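N-acetylmuramoyl-L-alanine amidase (Mycolicibacterium smegmatis, PDB 7AGM) probably cleaves, as a zinc-dependent hydrolase, the amide bond between N-acetylmuramic acid and L-alanine in the peptidoglycan of the mycobacterial cell wall. Local coordinates at residues 34-42 against 85-93. Sequence-based numbering, arbitrary orientation. Where two conformers were deposited one is given.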
ATOM      1  N   GLY A  34     -13.460 -16.173   5.624  1.00 24.15           N
ATOM      2  CA  GLY A  34     -13.795 -17.305   6.464  1.00 26.19           C
ATOM      3  C   GLY A  34     -12.638 -17.917   7.221  1.00 40.11           C
ATOM      4  O   GLY A  34     -12.858 -18.844   8.010  1.00 50.62           O
ATOM      5  N   GLY A  35     -11.414 -17.438   7.006  1.00 25.50           N
ATOM      6  CA  GLY A  35     -10.253 -17.935   7.698  1.00 26.24           C
ATOM      7  C   GLY A  35      -9.680 -16.908   8.654  1.00 27.31           C
ATOM      8  O   GLY A  35     -10.291 -15.880   8.953  1.00 25.43           O
ATOM      9  N   THR A  36      -8.489 -17.217   9.157  1.00 29.25           N
ATOM     10  CA  THR A  36      -7.753 -16.287   9.999  1.00 27.50           C
ATOM     11  C   THR A  36      -6.297 -16.263   9.563  1.00 28.39           C
ATOM     12  O   THR A  36      -5.831 -17.132   8.819  1.00 34.23           O
ATOM     13  CB  THR A  36      -7.844 -16.637  11.494  1.00 28.51           C
ATOM     14  OG1 THR A  36      -7.150 -17.866  11.743  1.00 35.93           O
ATOM     15  CG2 THR A  36      -9.288 -16.779  11.935  1.00 32.61           C
ATOM     16  N   LYS A  37      -5.585 -15.242  10.028  1.00 31.63           N
ATOM     17  CA  LYS A  37      -4.145 -15.154   9.846  1.00 24.52           C
ATOM     18  C   LYS A  37      -3.571 -14.334  10.993  1.00 22.19           C
ATOM     19  O   LYS A  37      -4.304 -13.798  11.831  1.00 25.39           O
ATOM     20  CB  LYS A  37      -3.767 -14.599   8.466  1.00 31.69           C
ATOM     21  CG  LYS A  37      -4.215 -13.172   8.206  1.00 33.92           C
ATOM     22  CD  LYS A  37      -4.082 -12.820   6.726  1.00 41.55           C
ATOM     23  CE  LYS A  37      -2.663 -13.041   6.215  1.00 41.71           C
ATOM     24  NZ  LYS A  37      -2.498 -12.568   4.806  1.00 33.47           N
ATOM     25  N   ASN A  38      -2.244 -14.251  11.029  1.00 22.38           N
ATOM     26  CA  ASN A  38      -1.579 -13.529  12.107  1.00 23.40           C
ATOM     27  C   ASN A  38      -1.973 -12.056  12.106  1.00 22.04           C
ATOM     28  O   ASN A  38      -2.118 -11.435  11.049  1.00 23.04           O
ATOM     29  CB  ASN A  38      -0.062 -13.659  11.973  1.00 26.12           C
ATOM     30  CG  ASN A  38       0.446 -15.025  12.389  1.00 27.38           C
ATOM     31  OD1 ASN A  38      -0.327 -15.972  12.543  1.00 32.73           O
ATOM     32  ND2 ASN A  38       1.757 -15.134  12.569  1.00 22.77           N
ATOM     33  N   CYS A  39      -2.169 -11.513  13.314  1.00 20.94           N
ATOM     34  CA  CYS A  39      -2.440 -10.088  13.505  1.00 21.07           C
ATOM     35  C   CYS A  39      -1.459  -9.218  12.725  1.00 21.31           C
ATOM     36  O   CYS A  39      -1.858  -8.294  12.009  1.00 19.98           O
ATOM     37  CB  CYS A  39      -2.383  -9.770  15.004  1.00 23.13           C
ATOM     38  SG  CYS A  39      -2.076  -8.042  15.441  1.00 25.42           S
ATOM     39  N   GLN A  40      -0.165  -9.491  12.860  0.59 23.48           N
ATOM     40  CA  GLN A  40       0.834  -8.751  12.106  0.59 24.71           C
ATOM     41  C   GLN A  40       1.981  -9.667  11.709  0.59 30.66           C
ATOM     42  O   GLN A  40       2.135 -10.774  12.230  0.59 32.76           O
ATOM     43  CB  GLN A  40       1.370  -7.534  12.875  0.59 28.74           C
ATOM     44  CG  GLN A  40       0.632  -6.236  12.571  0.59 35.86           C
ATOM     45  CD  GLN A  40       0.724  -5.834  11.107  0.59 31.04           C
ATOM     46  OE1 GLN A  40       1.593  -6.303  10.370  0.59 34.92           O
ATOM     47  NE2 GLN A  40      -0.174  -4.956  10.680  0.59 36.88           N
ATOM     48  N   GLU A  41       2.769  -9.185  10.753  1.00 27.70           N
ATOM     49  CA  GLU A  41       4.033  -9.789  10.366  1.00 26.29           C
ATOM     50  C   GLU A  41       5.091  -8.707  10.477  1.00 26.32           C
ATOM     51  O   GLU A  41       4.797  -7.521  10.306  1.00 24.60           O
ATOM     52  CB  GLU A  41       4.012 -10.260   8.912  1.00 30.86           C
ATOM     53  CG  GLU A  41       3.187 -11.488   8.663  1.00 38.10           C
ATOM     54  CD  GLU A  41       3.827 -12.738   9.226  1.00 55.30           C
ATOM     55  OE1 GLU A  41       5.070 -12.782   9.346  1.00 47.44           O
ATOM     56  OE2 GLU A  41       3.081 -13.679   9.555  1.00 40.53           O
ATOM     57  N   SER A  42       6.330  -9.115  10.756  1.00 28.29           N
ATOM     58  CA  SER A  42       7.395  -8.134  10.931  1.00 32.57           C
ATOM     59  C   SER A  42       7.665  -7.347   9.652  1.00 27.76           C
ATOM     60  O   SER A  42       8.051  -6.175   9.714  1.00 27.72           O
ATOM     61  CB  SER A  42       8.671  -8.832  11.401  1.00 33.73           C
ATOM     62  OG  SER A  42       9.036  -9.859  10.497  1.00 44.96           O
ATOM     63  N   GLY A  85       1.872  -1.521  16.101  1.00 26.95           N
ATOM     64  CA  GLY A  85       0.816  -0.948  15.298  1.00 26.13           C
ATOM     65  C   GLY A  85      -0.350  -1.914  15.194  1.00 26.22           C
ATOM     66  O   GLY A  85      -0.288  -3.038  15.703  1.00 25.87           O
ATOM     67  N   PRO A  86      -1.433  -1.502  14.534  1.00 24.11           N
ATOM     68  CA  PRO A  86      -2.668  -2.295  14.570  1.00 23.43           C
ATOM     69  C   PRO A  86      -2.573  -3.567  13.738  1.00 21.52           C
ATOM     70  O   PRO A  86      -1.804  -3.665  12.783  1.00 21.50           O
ATOM     71  CB  PRO A  86      -3.719  -1.347  13.976  1.00 26.69           C
ATOM     72  CG  PRO A  86      -3.105   0.023  14.039  1.00 26.81           C
ATOM     73  CD  PRO A  86      -1.634  -0.201  13.875  1.00 32.06           C
ATOM     74  N   CYS A  87      -3.402  -4.545  14.114  1.00 21.57           N
ATOM     75  CA  CYS A  87      -3.527  -5.783  13.349  1.00 21.15           C
ATOM     76  C   CYS A  87      -4.109  -5.512  11.960  1.00 19.16           C
ATOM     77  O   CYS A  87      -4.712  -4.468  11.694  1.00 18.70           O
ATOM     78  CB  CYS A  87      -4.450  -6.767  14.068  1.00 22.87           C
ATOM     79  SG  CYS A  87      -3.915  -7.219  15.726  1.00 26.44           S
ATOM     80  N   VAL A  88      -3.953  -6.501  11.073  1.00 16.90           N
ATOM     81  CA  VAL A  88      -4.371  -6.325   9.682  1.00 17.09           C
ATOM     82  C   VAL A  88      -5.876  -6.134   9.562  1.00 17.11           C
ATOM     83  O   VAL A  88      -6.339  -5.381   8.699  1.00 17.71           O
ATOM     84  CB  VAL A  88      -3.841  -7.457   8.776  1.00 17.70           C
ATOM     85  CG1 VAL A  88      -2.316  -7.372   8.636  1.00 17.73           C
ATOM     86  CG2 VAL A  88      -4.265  -8.810   9.303  1.00 19.36           C
ATOM     87  N   ASP A  89      -6.665  -6.795  10.414  1.00 17.98           N
ATOM     88  CA  ASP A  89      -8.106  -6.557  10.389  1.00 18.75           C
ATOM     89  C   ASP A  89      -8.446  -5.175  10.938  1.00 18.36           C
ATOM     90  O   ASP A  89      -9.338  -4.493  10.413  1.00 18.67           O
ATOM     91  CB  ASP A  89      -8.869  -7.670  11.118  1.00 19.95           C
ATOM     92  CG  ASP A  89      -8.538  -7.758  12.601  1.00 22.22           C
ATOM     93  OD1 ASP A  89      -7.406  -7.412  13.005  1.00 21.35           O
ATOM     94  OD2 ASP A  89      -9.412  -8.220  13.366  1.00 25.94           O
ATOM     95  N   GLU A  90      -7.718  -4.738  11.975  1.00 18.27           N
ATOM     96  CA  GLU A  90      -7.927  -3.411  12.547  1.00 18.97           C
ATOM     97  C   GLU A  90      -7.600  -2.305  11.546  1.00 17.32           C
ATOM     98  O   GLU A  90      -8.275  -1.272  11.519  1.00 16.90           O
ATOM     99  CB  GLU A  90      -7.095  -3.257  13.825  1.00 22.30           C
ATOM    100  CG  GLU A  90      -7.534  -4.183  14.959  1.00 26.54           C
ATOM    101  CD  GLU A  90      -6.637  -4.121  16.202  1.00 49.28           C
ATOM    102  OE1 GLU A  90      -5.427  -3.826  16.085  1.00 27.55           O
ATOM    103  OE2 GLU A  90      -7.153  -4.380  17.311  1.00 64.50           O
ATOM    104  N   ARG A  91      -6.565  -2.491  10.722  1.00 16.77           N
ATOM    105  CA  ARG A  91      -6.256  -1.482   9.711  1.00 16.73           C
ATOM    106  C   ARG A  91      -7.389  -1.338   8.696  1.00 16.44           C
ATOM    107  O   ARG A  91      -7.701  -0.222   8.253  1.00 16.57           O
ATOM    108  CB  ARG A  91      -4.921  -1.801   9.034  1.00 17.18           C
ATOM    109  CG  ARG A  91      -3.732  -1.753   9.996  1.00 17.78           C
ATOM    110  CD  ARG A  91      -2.464  -2.242   9.342  1.00 19.11           C
ATOM    111  NE  ARG A  91      -1.372  -2.292  10.317  1.00 20.05           N
ATOM    112  CZ  ARG A  91      -0.172  -1.725  10.172  1.00 19.51           C
ATOM    113  NH1 ARG A  91       0.137  -1.054   9.067  1.00 18.23           N
ATOM    114  NH2 ARG A  91       0.733  -1.846  11.139  1.00 20.56           N
ATOM    115  N   ALA A  92      -8.031  -2.449   8.322  1.00 16.47           N
ATOM    116  CA  ALA A  92      -9.212  -2.342   7.465  1.00 16.53           C
ATOM    117  C   ALA A  92     -10.368  -1.661   8.190  1.00 15.54           C
ATOM    118  O   ALA A  92     -11.058  -0.815   7.606  1.00 15.42           O
ATOM    119  CB  ALA A  92      -9.634  -3.713   6.925  1.00 17.06           C
ATOM    120  N   ALA A  93     -10.574  -1.986   9.471  1.00 16.37           N
ATOM    121  CA  ALA A  93     -11.646  -1.348  10.236  1.00 16.19           C
ATOM    122  C   ALA A  93     -11.424   0.157  10.375  1.00 16.05           C
ATOM    123  O   ALA A  93     -12.370   0.945  10.253  1.00 15.97           O
ATOM    124  CB  ALA A  93     -11.779  -2.006  11.610  1.00 17.16           C
TER
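A disulfide between Cys-39 and Cys-87 ties the end of the β-hairpin 28-38 to the start of helix 88-98. The sulfurs are 2.0 Å apart, SG to SG, with a torsion of -84° about the S-S bond. Cys-39 sends SG anti to its backbone N, which carries the sulfur across to Cys-87, the N-cap residue of the helix. Beside the bridge, the N-H of Val-88, in the first turn, donates to Cys-39 O (N to O 2.9 Å), so a covalent and a polar link join the same two backbones side by side. Both methyls of Val-88 pack against this oxygen, CG1 at 3.5 Å from Cys-39 O, and CG2 also touches Asn-38 O. In this Amidase_3 domain the contact borders the zinc site: Gln-40 lies next to the zinc ligand His-17, whose ND1 is hydrogen-bonded to Glu-41 O. Bent at chi2, Gln-40 delivers NE2 to Pro-86 O nearly straight (3.0 Å, 165° at the hydrogen). The same oxygen accepts Arg-91 NE at 2.9 Å, from above the carbonyl plane but within the guanidinium plane. Gln-40 NE2 lies over one guanidinium face without bonding to it, the planes 58° apart; how closely it approaches is doubtful, since Gln-40 has a second conformer. Arg-91 NH1 forms a salt bridge with Asp-14, while NH2 hydrogen-bonds to His-17 O, linking the helix to the metal-binding loop.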